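Local atomic coordinates of 8-amino-8-demethylriboflavin N,N-dimethyltransferase (Streptomyces davawensis, PDB entry 4D7K), a protein that catalyses the S-adenosylmethionine-dependent double methylation of 8-amino-8-demethylriboflavin, the last two steps in the biosynthesis of the antibiotic roseoflavin. Residues G57-P60 / S61-R64; P46-T49 / A50-A53. One frame throughout, in Å; residues are numbered along the deposited sequence.

Contact 1: residues G57-P60 / S61-R64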
loop_
_atom_site.group_PDB
_atom_site.type_symbol
_atom_site.label_atom_id
_atom_site.label_comp_id
_atom_site.label_asym_id
_atom_site.label_seq_id
_atom_site.Cartn_x
_atom_site.Cartn_y
_atom_site.Cartn_z
ATOM N N GLY A 57 -22.824 -8.642 11.110
ATOM C CA GLY A 57 -22.532 -9.827 11.896
ATOM C C GLY A 57 -21.141 -9.747 12.499
ATOM O O GLY A 57 -20.407 -10.734 12.535
ATOM N N SER A 58 -20.780 -8.561 12.979
ATOM C CA SER A 58 -19.440 -8.308 13.496
ATOM C C SER A 58 -19.409 -8.136 15.008
ATOM O O SER A 58 -20.406 -7.763 15.626
ATOM C CB SER A 58 -18.852 -7.055 12.845
ATOM O OG SER A 58 -18.800 -7.187 11.437
ATOM N N ASP A 59 -18.251 -8.405 15.599
ATOM C CA ASP A 59 -18.004 -8.018 16.977
ATOM C C ASP A 59 -18.001 -6.494 17.042
ATOM O O ASP A 59 -17.249 -5.850 16.312
ATOM C CB ASP A 59 -16.675 -8.592 17.476
ATOM C CG ASP A 59 -16.300 -8.083 18.855
ATOM O OD1 ASP A 59 -16.843 -8.602 19.856
ATOM O OD2 ASP A 59 -15.453 -7.168 18.941
ATOM N N PRO A 60 -18.859 -5.909 17.893
ATOM C CA PRO A 60 -18.961 -4.447 18.002
ATOM C C PRO A 60 -17.630 -3.781 18.347
ATOM O O PRO A 60 -17.269 -2.777 17.730
ATOM C CB PRO A 60 -19.973 -4.248 19.136
ATOM C CG PRO A 60 -20.782 -5.499 19.142
ATOM C CD PRO A 60 -19.828 -6.597 18.764
ATOM N N SER A 61 -16.908 -4.351 19.308
ATOM C CA SER A 61 -15.658 -3.772 19.790
ATOM C C SER A 61 -14.615 -3.604 18.689
ATOM O O SER A 61 -13.968 -2.561 18.593
ATOM C CB SER A 61 -15.082 -4.631 20.913
ATOM O OG SER A 61 -13.776 -4.200 21.255
ATOM N N ARG A 62 -14.453 -4.627 17.859
ATOM C CA ARG A 62 -13.444 -4.586 16.808
ATOM C C ARG A 62 -13.937 -3.862 15.550
ATOM O O ARG A 62 -13.132 -3.338 14.777
ATOM C CB ARG A 62 -12.978 -6.004 16.470
ATOM C CG ARG A 62 -12.097 -6.601 17.565
ATOM C CD ARG A 62 -11.498 -7.949 17.189
ATOM N NE ARG A 62 -10.178 -8.121 17.797
ATOM C CZ ARG A 62 -9.053 -8.273 17.106
ATOM N NH1 ARG A 62 -9.090 -8.300 15.780
ATOM N NH2 ARG A 62 -7.894 -8.412 17.736
ATOM N N LEU A 63 -15.251 -3.823 15.348
ATOM C CA LEU A 63 -15.806 -3.078 14.220
ATOM C C LEU A 63 -15.575 -1.590 14.420
ATOM O O LEU A 63 -15.201 -0.880 13.486
ATOM C CB LEU A 63 -17.301 -3.353 14.046
ATOM C CG LEU A 63 -17.962 -2.559 12.912
ATOM C CD1 LEU A 63 -17.395 -2.967 11.555
ATOM C CD2 LEU A 63 -19.473 -2.715 12.930
ATOM N N ARG A 64 -15.793 -1.128 15.648
ATOM C CA ARG A 64 -15.593 0.273 15.998
ATOM C C ARG A 64 -14.159 0.717 15.741
ATOM O O ARG A 64 -13.921 1.820 15.241
ATOM C CB ARG A 64 -15.953 0.524 17.463
ATOM C CG ARG A 64 -15.783 1.981 17.883
ATOM C CD ARG A 64 -16.116 2.205 19.346
ATOM N NE ARG A 64 -17.499 1.861 19.654
ATOM C CZ ARG A 64 -17.861 0.747 20.278
ATOM N NH1 ARG A 64 -16.936 -0.125 20.660
ATOM N NH2 ARG A 64 -19.141 0.501 20.518
#
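D59 and P60 each give a backbone carbonyl to the first turn of helix 60-72: L63 N donates to D59 O at 3.0 Å, and R64 N to P60 O at the same length. G57, with positive phi, has already left helix 49-56, and S58 carries the chain in extended form to D59. There the side chain takes over where main-chain acceptors run out. D59 OD2 accepts from R62 N at 2.9 Å, the donor meeting it on the anti side, 21° out of the carboxylate plane. D59 is thus the N-cap of helix 60-72, which with helix 49-56 forms a pair consistent with the helix-turn-helix clan of the dimerisation domain, and its negative charge at the amino end should be favourable to the helix dipole. With CG set anti to the backbone N (chi1 173°), the carboxylate folds back over the turn, bringing OD2 also to 3.2 Å from S61 CB. S58 CB meets L63 CB at 4.2 Å, a light apolar touch beside the cap, while S58 OG bonds to T56. The strongest polar partners of both arginines lie elsewhere. R62 NH1 reaches L303 O of the second subunit, and R64 forms a salt bridge with D82.

Contact 2: residues P46-T49 / A50-A53; sequences PRTT and ADLA
A strand-to-helix junction with a threonine N-cap joins residues 46-49 to 50-53, where short strand 47-48 runs straight into helix 49-56 of the dimerisation domain. T48 caps the helix: its OG1 accepts from D51 N at 3.2 Å in a nearly straight bond, N-H...O 164°. The hydroxyl can do so because OG1 sits between the backbone N and the carbonyl carbon (chi1 71°), turned over the first helical turn. The main chain follows on, L52 N donating to T48 O at 3.0 Å and A53 N to T49 O at 2.7 Å.

Just before the cap, R47 is modelled in two conformations, and in one of them it folds over D51; the polar contacts of that conformer are correspondingly doubtful. Bends at chi2 and chi3 lay its guanidinium against the carboxylate, the two planes stacked and only 20° apart. D51 OD2 stands over one guanidinium face, offset toward its rim, 3.1 Å from R47 NH2, so this salt bridge rests on charge alone and no N-H of the arginine points at the oxygen. The same NH2 instead donates to a water at 3.2 Å, which in turn donates to D51 O, tying this conformer to the helix backbone as well. Lower on the side chain, R47 CB packs against L52 CD2 at 3.9 Å.

T49 OG1 bonds to D82, while the backbone of R47 pairs with F84 on the central strand, 83-86, of a three-stranded antiparallel sheet. On the helix side, L52 packs on L63 and L67, and A53 on P60, all from helix 60-72.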
loop_
_atom_site.group_PDB
_atom_site.type_symbol
_atom_site.label_atom_id
_atom_site.label_comp_id
_atom_site.label_asym_id
_atom_site.label_seq_id
_atom_site.Cartn_x
_atom_site.Cartn_y
_atom_site.Cartn_z
ATOM N N PRO A 46 -26.387 8.323 8.886
ATOM C CA PRO A 46 -25.525 7.755 9.930
ATOM C C PRO A 46 -26.141 6.547 10.625
ATOM O O PRO A 46 -27.360 6.423 10.710
ATOM C CB PRO A 46 -25.361 8.912 10.932
ATOM C CG PRO A 46 -26.024 10.114 10.293
ATOM C CD PRO A 46 -27.017 9.580 9.318
ATOM N N ARG A 47 -25.283 5.660 11.107
ATOM C CA ARG A 47 -25.704 4.493 11.870
ATOM C C ARG A 47 -24.768 4.316 13.059
ATOM O O ARG A 47 -23.603 4.709 13.000
ATOM C CB ARG A 47 -25.700 3.232 10.998
ATOM C CG ARG A 47 -26.520 3.328 9.717
ATOM C CD ARG A 47 -28.008 3.266 10.004
ATOM N NE ARG A 47 -28.382 2.022 10.669
ATOM C CZ ARG A 47 -29.555 1.820 11.259
ATOM N NH1 ARG A 47 -30.469 2.781 11.270
ATOM N NH2 ARG A 47 -29.813 0.657 11.837
ATOM N N THR A 48 -25.265 3.718 14.130
ATOM C CA THR A 48 -24.416 3.466 15.277
ATOM C C THR A 48 -23.572 2.217 15.051
ATOM O O THR A 48 -23.845 1.423 14.148
ATOM C CB THR A 48 -25.236 3.290 16.546
ATOM O OG1 THR A 48 -25.924 2.040 16.480
ATOM C CG2 THR A 48 -26.251 4.423 16.682
ATOM N N THR A 49 -22.544 2.050 15.877
ATOM C CA THR A 49 -21.708 0.857 15.834
ATOM C C THR A 49 -22.540 -0.406 16.034
ATOM O O THR A 49 -22.385 -1.380 15.300
ATOM C CB THR A 49 -20.608 0.908 16.906
ATOM O OG1 THR A 49 -19.821 2.089 16.723
ATOM C CG2 THR A 49 -19.710 -0.312 16.803
ATOM N N ALA A 50 -23.420 -0.376 17.028
ATOM C CA ALA A 50 -24.293 -1.505 17.329
ATOM C C ALA A 50 -25.118 -1.926 16.117
ATOM O O ALA A 50 -25.238 -3.118 15.829
ATOM C CB ALA A 50 -25.207 -1.166 18.490
ATOM N N ASP A 51 -25.687 -0.949 15.415
ATOM C CA ASP A 51 -26.475 -1.229 14.216
ATOM C C ASP A 51 -25.613 -1.869 13.130
ATOM O O ASP A 51 -26.000 -2.859 12.509
ATOM C CB ASP A 51 -27.121 0.049 13.671
ATOM C CG ASP A 51 -28.243 0.571 14.554
ATOM O OD1 ASP A 51 -28.811 -0.218 15.344
ATOM O OD2 ASP A 51 -28.564 1.776 14.445
ATOM N N LEU A 52 -24.444 -1.286 12.899
ATOM C CA LEU A 52 -23.535 -1.786 11.876
ATOM C C LEU A 52 -23.002 -3.163 12.267
ATOM O O LEU A 52 -22.718 -3.997 11.405
ATOM C CB LEU A 52 -22.394 -0.794 11.652
ATOM C CG LEU A 52 -22.863 0.554 11.099
ATOM C CD1 LEU A 52 -21.751 1.586 11.117
ATOM C CD2 LEU A 52 -23.414 0.389 9.695
ATOM N N ALA A 53 -22.895 -3.409 13.570
ATOM C CA ALA A 53 -22.440 -4.711 14.055
ATOM C C ALA A 53 -23.439 -5.809 13.696
ATOM O O ALA A 53 -23.056 -6.887 13.231
ATOM C CB ALA A 53 -22.211 -4.670 15.558
HETATM O O HOH W 1 -28.629 -2.310 11.321
#

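Contact 2 starts helix 49-56 and contact 1 starts helix 60-72, so the two N-caps follow in series along the chain; the centres of the two contacts are about 9 Å apart. They touch directly. S58 N probably bonds to A53 O, 2.8 Å away, joining the end of the first helix to the turn, and L63 CD2 lies 3.5 Å from A53 N. D82 links them again, holding T49 of contact 2 and R64 of contact 1. Contact 1 meets the second subunit of the homodimer, whereas contact 2 is flanked by strand 83-86 and helix 60-72 of its own chain. Both lie away from the predicted S-adenosylmethionine site; each contact's centre is about 34 Å from the chain's centre.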